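Local coordinates for oxysterol-binding protein homolog 1 (Saccharomyces cerevisiae, PDB 5H28) that carries sterols and other lipids between membranes without vesicles and is targeted to the nucleus-vacuole junction through its ankyrin repeats, the part in this model, at residues 138-141 / 142-146; 146-149 / 150-154; 169-172 / 173-177. All coordinates share one frame; numbering follows the deposited sequence.

All three contacts are short-range, and the first two follow one another along helix 130-156, sharing Glu146. Contact 1 is a surface contact, built from regular helix bonds with hydroxyls and a water round one carbonyl. Contact 2, further along, is partly buried: aromatic and small side chains face the protein while a folded arginine covers another flank. Contact 3, also partly buried and the nearest of the three to the centre of the chain, is the capped start and quick end of helix 172-175, with an irregular backbone. It packs against the long helix, its Arg171, Asn172 and Leu175 meeting Arg140 and Tyr143 of contact 1, and Asn172 and Leu176 meeting Thr147 and Phe151 of contact 2.

Contact 1: residues 138-141 / 142-146; sequences VKRS and TYVAE
Thr142 and Ser141 close in on the same backbone oxygen, Val138 O, one turn back along the α-helix 130-156 of this ankyrin-repeat domain. The regular i to i+4 bond runs from Thr142 N to Val138 O at 3.0 Å. Ser141 adds a second donor: its OG lies 2.7 Å from Val138 O, coming from the same face of the carbonyl plane as the amide. A chi1 of 64° makes this possible, because it places OG between the backbone N and the carbonyl carbon and so turns it back toward the preceding turn. On Thr142 the hydroxyl sits beside the backbone N (chi1 -65°) while CG2 takes the place opposite that N, bringing OG1 to 3.1 Å from Val138 O.

Further round the helix, Arg140 and Val144 make a quite different, apolar pairing. The CG of Arg140 meets the CG2 branch of Val144 at 4.1 Å, the two side chains crossing at a slant. That same methyl, Val144 CG2, is packed closely against Arg140 O, 3.2 Å away, while Val144 N donates to this same oxygen. Beyond CG the arginine leaves the contact: it bends at chi3, its NE forms a salt bridge with Asp113, and its NH2 is hydrogen-bonded to Gln122. Next to it the ring of Tyr143 also leads away from the preceding turn. Leu175 of helix 172-175 touches Arg140, Tyr143 and Val144 alike.

On the solvent side a water ties the two hydroxyls together, donating to Ser141 OG at 2.6 Å and lying 3.0 Å from Thr142 OG1.

Contact 2: residues 146-149 / 150-154; sequences ETAQ and EFRTA
Arg152 folds back along helix 130-156 over Ala148 and Gln149, one turn earlier. Its CG starts beside the backbone N (chi1 -68°), and the bend at chi3 brings the guanidinium round, so that one of its faces lies over Gln149 CA, with CZ 3.7 Å from that atom. Lower down, Arg152 CG presses on Ala148 O at 3.2 Å, and the methyl Ala148 CB lies 3.9 Å from Arg152 NH2. Since NH2 also forms a salt bridge with Asp182, replacing Arg152 by a leucine would probably leave that aspartate without its mate and uncover the backbone at Gln149.

Whereas Ala148, Phe151 and Ala154 are buried against the rest of the protein, the flank of Gln149 and Thr153 is exposed. Here Thr153 N donates to Gln149 O at 2.9 Å, and Thr153 OG1 also comes within 3.1 Å of that oxygen.

A water bridges Thr147 and Glu150: it donates to Glu150 OE2 at 2.8 Å and lies 3.1 Å from Thr147 OG1, a hydroxyl also bonded to Tyr143 O.

On the buried face the Phe151 ring meets Phe155 edge-to-face and packs on Leu163 and Leu176. Helix 160-167 covers this side, touching Glu150, Phe151 and Ala154, and supplies His162, the hydrogen-bond partner of Glu150 OE1.

Contact 3: residues 169-172 / 173-177; sequences SPRN and AELLD
Leu175 lays its CD1 methyl against the extended shaft of Arg171, 3.5 Å from NE and 3.8 Å from CG of that arginine. Beside this pair, Asn172 and Leu176 meet through their beta carbons, CB to CB at 4.2 Å. Backbone bonds fix both pairings: Leu175 N donates to Arg171 O, and Leu176 N donates to Asn172 O at 3.0 Å.

Short helix 172-175 is capped by a serine ahead of the turn that leads into it. Ser169 OG accepts from Asn172 N at 3.2 Å, the capping bond, and Pro170 follows the serine directly. At this entry Ala173 N divides itself between Pro170 O, which it approaches from above the carbonyl plane at 3.3 Å, and a weak bond to Ser169 O. At the other end Leu176 already leaves helical geometry.

Outside partners hold the polar ends. Arg171 runs straight out, CG opposite its backbone N (chi1 -169°), to a salt bridge between NE and Asp113, and its guanidinium makes a cation-pi contact with Tyr143. Asn172 has both amide atoms engaged, OD1 by the Tyr143 hydroxyl and ND2 by Ile166 O, which fixes its rotation between helices 130-156 and 160-167.

Contact 1: residues 138-141 / 142-146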
loop_
_atom_site.group_PDB
_atom_site.type_symbol
_atom_site.label_atom_id
_atom_site.label_comp_id
_atom_site.label_asym_id
_atom_site.label_seq_id
_atom_site.Cartn_x
_atom_site.Cartn_y
_atom_site.Cartn_z
ATOM N N VAL A 138 14.774 -1.942 -8.045
ATOM C CA VAL A 138 15.098 -0.535 -8.214
ATOM C C VAL A 138 13.834 0.316 -8.175
ATOM O O VAL A 138 13.815 1.370 -7.538
ATOM C CB VAL A 138 15.861 -0.293 -9.535
ATOM C CG1 VAL A 138 16.109 1.195 -9.736
ATOM C CG2 VAL A 138 17.189 -1.040 -9.502
ATOM N N LYS A 139 12.772 -0.136 -8.838
ATOM C CA LYS A 139 11.526 0.625 -8.827
ATOM C C LYS A 139 10.969 0.707 -7.410
ATOM O O LYS A 139 10.466 1.748 -6.988
ATOM C CB LYS A 139 10.495 -0.002 -9.768
ATOM C CG LYS A 139 10.709 0.365 -11.229
ATOM C CD LYS A 139 9.602 -0.192 -12.102
ATOM C CE LYS A 139 9.679 0.358 -13.514
ATOM N NZ LYS A 139 9.465 1.837 -13.543
ATOM N N ARG A 140 11.066 -0.386 -6.663
ATOM C CA ARG A 140 10.579 -0.364 -5.293
ATOM C C ARG A 140 11.406 0.594 -4.440
ATOM O O ARG A 140 10.851 1.359 -3.646
ATOM C CB ARG A 140 10.621 -1.756 -4.659
ATOM C CG ARG A 140 10.324 -1.707 -3.162
ATOM C CD ARG A 140 10.180 -3.077 -2.537
ATOM N NE ARG A 140 8.961 -3.748 -2.969
ATOM C CZ ARG A 140 8.565 -4.929 -2.508
ATOM N NH1 ARG A 140 7.445 -5.475 -2.954
ATOM N NH2 ARG A 140 9.291 -5.560 -1.597
ATOM N N SER A 141 12.728 0.563 -4.604
ATOM C CA SER A 141 13.588 1.434 -3.810
ATOM C C SER A 141 13.289 2.902 -4.088
ATOM O O SER A 141 13.300 3.729 -3.173
ATOM C CB SER A 141 15.072 1.122 -4.063
ATOM O OG SER A 141 15.456 1.384 -5.400
ATOM N N THR A 142 12.995 3.222 -5.344
ATOM C CA THR A 142 12.676 4.593 -5.710
ATOM C C THR A 142 11.364 4.997 -5.045
ATOM O O THR A 142 11.255 6.084 -4.473
ATOM C CB THR A 142 12.555 4.748 -7.241
ATOM O OG1 THR A 142 13.833 4.500 -7.843
ATOM C CG2 THR A 142 12.099 6.149 -7.606
ATOM N N TYR A 143 10.374 4.114 -5.105
ATOM C CA TYR A 143 9.078 4.394 -4.496
ATOM C C TYR A 143 9.213 4.578 -2.985
ATOM O O TYR A 143 8.581 5.456 -2.400
ATOM C CB TYR A 143 8.087 3.260 -4.773
ATOM C CG TYR A 143 6.764 3.464 -4.073
ATOM C CD1 TYR A 143 5.828 4.375 -4.563
ATOM C CD2 TYR A 143 6.469 2.786 -2.893
ATOM C CE1 TYR A 143 4.633 4.607 -3.892
ATOM C CE2 TYR A 143 5.278 3.011 -2.212
ATOM C CZ TYR A 143 4.364 3.924 -2.718
ATOM O OH TYR A 143 3.185 4.159 -2.052
ATOM N N VAL A 144 10.025 3.737 -2.353
ATOM C CA VAL A 144 10.229 3.828 -0.914
ATOM C C VAL A 144 10.819 5.187 -0.539
ATOM O O VAL A 144 10.368 5.825 0.414
ATOM C CB VAL A 144 11.155 2.690 -0.417
ATOM C CG1 VAL A 144 11.582 2.942 1.025
ATOM C CG2 VAL A 144 10.423 1.358 -0.515
ATOM N N ALA A 145 11.817 5.633 -1.296
ATOM C CA ALA A 145 12.445 6.919 -1.016
ATOM C C ALA A 145 11.467 8.069 -1.235
ATOM O O ALA A 145 11.397 8.997 -0.427
ATOM C CB ALA A 145 13.684 7.105 -1.892
ATOM N N GLU A 146 10.704 8.013 -2.320
ATOM C CA GLU A 146 9.747 9.079 -2.601
ATOM C C GLU A 146 8.617 9.117 -1.577
ATOM O O GLU A 146 8.129 10.190 -1.227
ATOM C CB GLU A 146 9.189 8.936 -4.018
ATOM C CG GLU A 146 10.233 9.222 -5.090
ATOM C CD GLU A 146 9.684 9.127 -6.498
ATOM O OE1 GLU A 146 10.420 9.479 -7.444
ATOM O OE2 GLU A 146 8.522 8.699 -6.662
HETATM O O HOH W 1 16.296 3.743 -6.253
#

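Contact 2: residues 146-149 / 150-154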
loop_
_atom_site.group_PDB
_atom_site.type_symbol
_atom_site.label_atom_id
_atom_site.label_comp_id
_atom_site.label_asym_id
_atom_site.label_seq_id
_atom_site.Cartn_x
_atom_site.Cartn_y
_atom_site.Cartn_z
ATOM N N GLU A 146 10.704 8.013 -2.320
ATOM C CA GLU A 146 9.747 9.079 -2.601
ATOM C C GLU A 146 8.617 9.117 -1.577
ATOM O O GLU A 146 8.129 10.190 -1.227
ATOM C CB GLU A 146 9.189 8.936 -4.018
ATOM C CG GLU A 146 10.233 9.222 -5.090
ATOM C CD GLU A 146 9.684 9.127 -6.498
ATOM O OE1 GLU A 146 10.420 9.479 -7.444
ATOM O OE2 GLU A 146 8.522 8.699 -6.662
ATOM N N THR A 147 8.213 7.951 -1.086
ATOM C CA THR A 147 7.148 7.882 -0.093
ATOM C C THR A 147 7.641 8.388 1.265
ATOM O O THR A 147 6.880 8.991 2.024
ATOM C CB THR A 147 6.607 6.442 0.012
ATOM O OG1 THR A 147 5.911 6.126 -1.201
ATOM C CG2 THR A 147 5.648 6.295 1.189
ATOM N N ALA A 148 8.913 8.154 1.573
ATOM C CA ALA A 148 9.467 8.642 2.829
ATOM C C ALA A 148 9.395 10.168 2.771
ATOM O O ALA A 148 9.066 10.831 3.757
ATOM C CB ALA A 148 10.911 8.183 2.987
ATOM N N GLN A 149 9.711 10.712 1.601
ATOM C CA GLN A 149 9.660 12.147 1.385
ATOM C C GLN A 149 8.216 12.627 1.515
ATOM O O GLN A 149 7.949 13.628 2.178
ATOM C CB GLN A 149 10.201 12.487 -0.007
ATOM C CG GLN A 149 10.030 13.944 -0.404
ATOM C CD GLN A 149 11.339 14.593 -0.797
ATOM O OE1 GLN A 149 11.956 14.222 -1.795
ATOM N NE2 GLN A 149 11.776 15.567 -0.005
ATOM N N GLU A 150 7.286 11.905 0.894
ATOM C CA GLU A 150 5.876 12.287 0.955
ATOM C C GLU A 150 5.396 12.348 2.403
ATOM O O GLU A 150 4.681 13.271 2.797
ATOM C CB GLU A 150 5.010 11.294 0.175
ATOM C CG GLU A 150 3.565 11.754 0.045
ATOM C CD GLU A 150 2.692 10.831 -0.793
ATOM O OE1 GLU A 150 1.531 11.210 -1.069
ATOM O OE2 GLU A 150 3.153 9.736 -1.173
ATOM N N PHE A 151 5.797 11.359 3.193
ATOM C CA PHE A 151 5.411 11.306 4.596
ATOM C C PHE A 151 5.987 12.511 5.346
ATOM O O PHE A 151 5.275 13.159 6.124
ATOM C CB PHE A 151 5.889 9.983 5.209
ATOM C CG PHE A 151 5.382 9.726 6.600
ATOM C CD1 PHE A 151 4.020 9.788 6.894
ATOM C CD2 PHE A 151 6.265 9.374 7.616
ATOM C CE1 PHE A 151 3.549 9.502 8.183
ATOM C CE2 PHE A 151 5.805 9.086 8.908
ATOM C CZ PHE A 151 4.447 9.150 9.193
ATOM N N ARG A 152 7.262 12.826 5.100
ATOM C CA ARG A 152 7.902 13.975 5.753
ATOM C C ARG A 152 7.192 15.273 5.391
ATOM O O ARG A 152 6.988 16.138 6.243
ATOM C CB ARG A 152 9.375 14.105 5.344
ATOM C CG ARG A 152 10.297 12.989 5.839
ATOM C CD ARG A 152 11.764 13.425 5.780
ATOM N NE ARG A 152 12.206 13.794 4.432
ATOM C CZ ARG A 152 12.583 12.933 3.488
ATOM N NH1 ARG A 152 12.968 13.382 2.301
ATOM N NH2 ARG A 152 12.583 11.627 3.722
ATOM N N THR A 153 6.826 15.414 4.123
ATOM C CA THR A 153 6.140 16.620 3.679
ATOM C C THR A 153 4.817 16.756 4.417
ATOM O O THR A 153 4.496 17.823 4.951
ATOM C CB THR A 153 5.868 16.577 2.168
ATOM O OG1 THR A 153 7.115 16.542 1.466
ATOM C CG2 THR A 153 5.081 17.806 1.728
ATOM N N ALA A 154 4.064 15.661 4.464
ATOM C CA ALA A 154 2.767 15.659 5.118
ATOM C C ALA A 154 2.842 15.928 6.618
ATOM O O ALA A 154 2.053 16.725 7.136
ATOM C CB ALA A 154 2.051 14.344 4.852
HETATM O O HOH W 2 2.918 7.008 -0.905
#

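Contact 3: residues 169-172 / 173-177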
loop_
_atom_site.group_PDB
_atom_site.type_symbol
_atom_site.label_atom_id
_atom_site.label_comp_id
_atom_site.label_asym_id
_atom_site.label_seq_id
_atom_site.Cartn_x
_atom_site.Cartn_y
_atom_site.Cartn_z
ATOM N N SER A 169 -2.866 3.684 2.637
ATOM C CA SER A 169 -2.434 2.981 1.431
ATOM C C SER A 169 -1.995 1.555 1.735
ATOM O O SER A 169 -1.109 1.331 2.563
ATOM C CB SER A 169 -1.271 3.728 0.775
ATOM O OG SER A 169 -0.565 2.879 -0.116
ATOM N N PRO A 170 -2.606 0.564 1.064
ATOM C CA PRO A 170 -2.223 -0.829 1.315
ATOM C C PRO A 170 -0.728 -1.072 1.096
ATOM O O PRO A 170 -0.087 -1.777 1.868
ATOM C CB PRO A 170 -3.093 -1.603 0.325
ATOM C CG PRO A 170 -4.330 -0.761 0.252
ATOM C CD PRO A 170 -3.760 0.637 0.150
ATOM N N ARG A 171 -0.177 -0.473 0.045
ATOM C CA ARG A 171 1.237 -0.642 -0.263
ATOM C C ARG A 171 2.137 -0.016 0.800
ATOM O O ARG A 171 3.188 -0.558 1.130
ATOM C CB ARG A 171 1.558 -0.025 -1.624
ATOM C CG ARG A 171 2.938 -0.383 -2.146
ATOM C CD ARG A 171 3.255 0.363 -3.425
ATOM N NE ARG A 171 4.500 -0.103 -4.023
ATOM C CZ ARG A 171 5.054 0.430 -5.104
ATOM N NH1 ARG A 171 4.474 1.456 -5.710
ATOM N NH2 ARG A 171 6.188 -0.067 -5.579
ATOM N N ASN A 172 1.729 1.127 1.337
ATOM C CA ASN A 172 2.543 1.783 2.349
ATOM C C ASN A 172 2.533 1.067 3.690
ATOM O O ASN A 172 3.408 1.293 4.521
ATOM C CB ASN A 172 2.107 3.236 2.517
ATOM C CG ASN A 172 2.463 4.081 1.316
ATOM O OD1 ASN A 172 3.289 3.684 0.487
ATOM N ND2 ASN A 172 1.856 5.255 1.214
ATOM N N ALA A 173 1.555 0.192 3.896
ATOM C CA ALA A 173 1.477 -0.552 5.145
ATOM C C ALA A 173 2.774 -1.332 5.370
ATOM O O ALA A 173 3.190 -1.542 6.508
ATOM C CB ALA A 173 0.293 -1.502 5.111
ATOM N N GLU A 174 3.414 -1.752 4.279
ATOM C CA GLU A 174 4.662 -2.507 4.364
ATOM C C GLU A 174 5.897 -1.755 3.872
ATOM O O GLU A 174 7.021 -2.121 4.218
ATOM C CB GLU A 174 4.543 -3.821 3.584
ATOM C CG GLU A 174 4.364 -5.060 4.451
ATOM C CD GLU A 174 3.089 -5.031 5.270
ATOM O OE1 GLU A 174 1.995 -4.986 4.668
ATOM O OE2 GLU A 174 3.181 -5.054 6.516
ATOM N N LEU A 175 5.706 -0.711 3.070
ATOM C CA LEU A 175 6.850 0.033 2.546
ATOM C C LEU A 175 7.187 1.324 3.281
ATOM O O LEU A 175 8.190 1.971 2.979
ATOM C CB LEU A 175 6.662 0.310 1.054
ATOM C CG LEU A 175 6.684 -0.959 0.194
ATOM C CD1 LEU A 175 6.653 -0.576 -1.272
ATOM C CD2 LEU A 175 7.931 -1.780 0.502
ATOM N N LEU A 176 6.341 1.703 4.230
ATOM C CA LEU A 176 6.581 2.891 5.040
ATOM C C LEU A 176 6.377 2.480 6.491
ATOM O O LEU A 176 5.256 2.213 6.918
ATOM C CB LEU A 176 5.610 4.023 4.686
ATOM C CG LEU A 176 5.738 5.258 5.594
ATOM C CD1 LEU A 176 7.134 5.860 5.457
ATOM C CD2 LEU A 176 4.684 6.288 5.225
ATOM N N ASP A 177 7.472 2.407 7.238
ATOM C CA ASP A 177 7.415 2.019 8.640
ATOM C C ASP A 177 7.392 3.264 9.515
ATOM O O ASP A 177 8.390 3.978 9.625
ATOM C CB ASP A 177 8.626 1.149 8.986
ATOM C CG ASP A 177 8.604 0.650 10.418
ATOM O OD1 ASP A 177 7.600 0.874 11.128
ATOM O OD2 ASP A 177 9.600 0.023 10.832
HETATM O O HOH W 3 -0.956 -4.186 3.042
#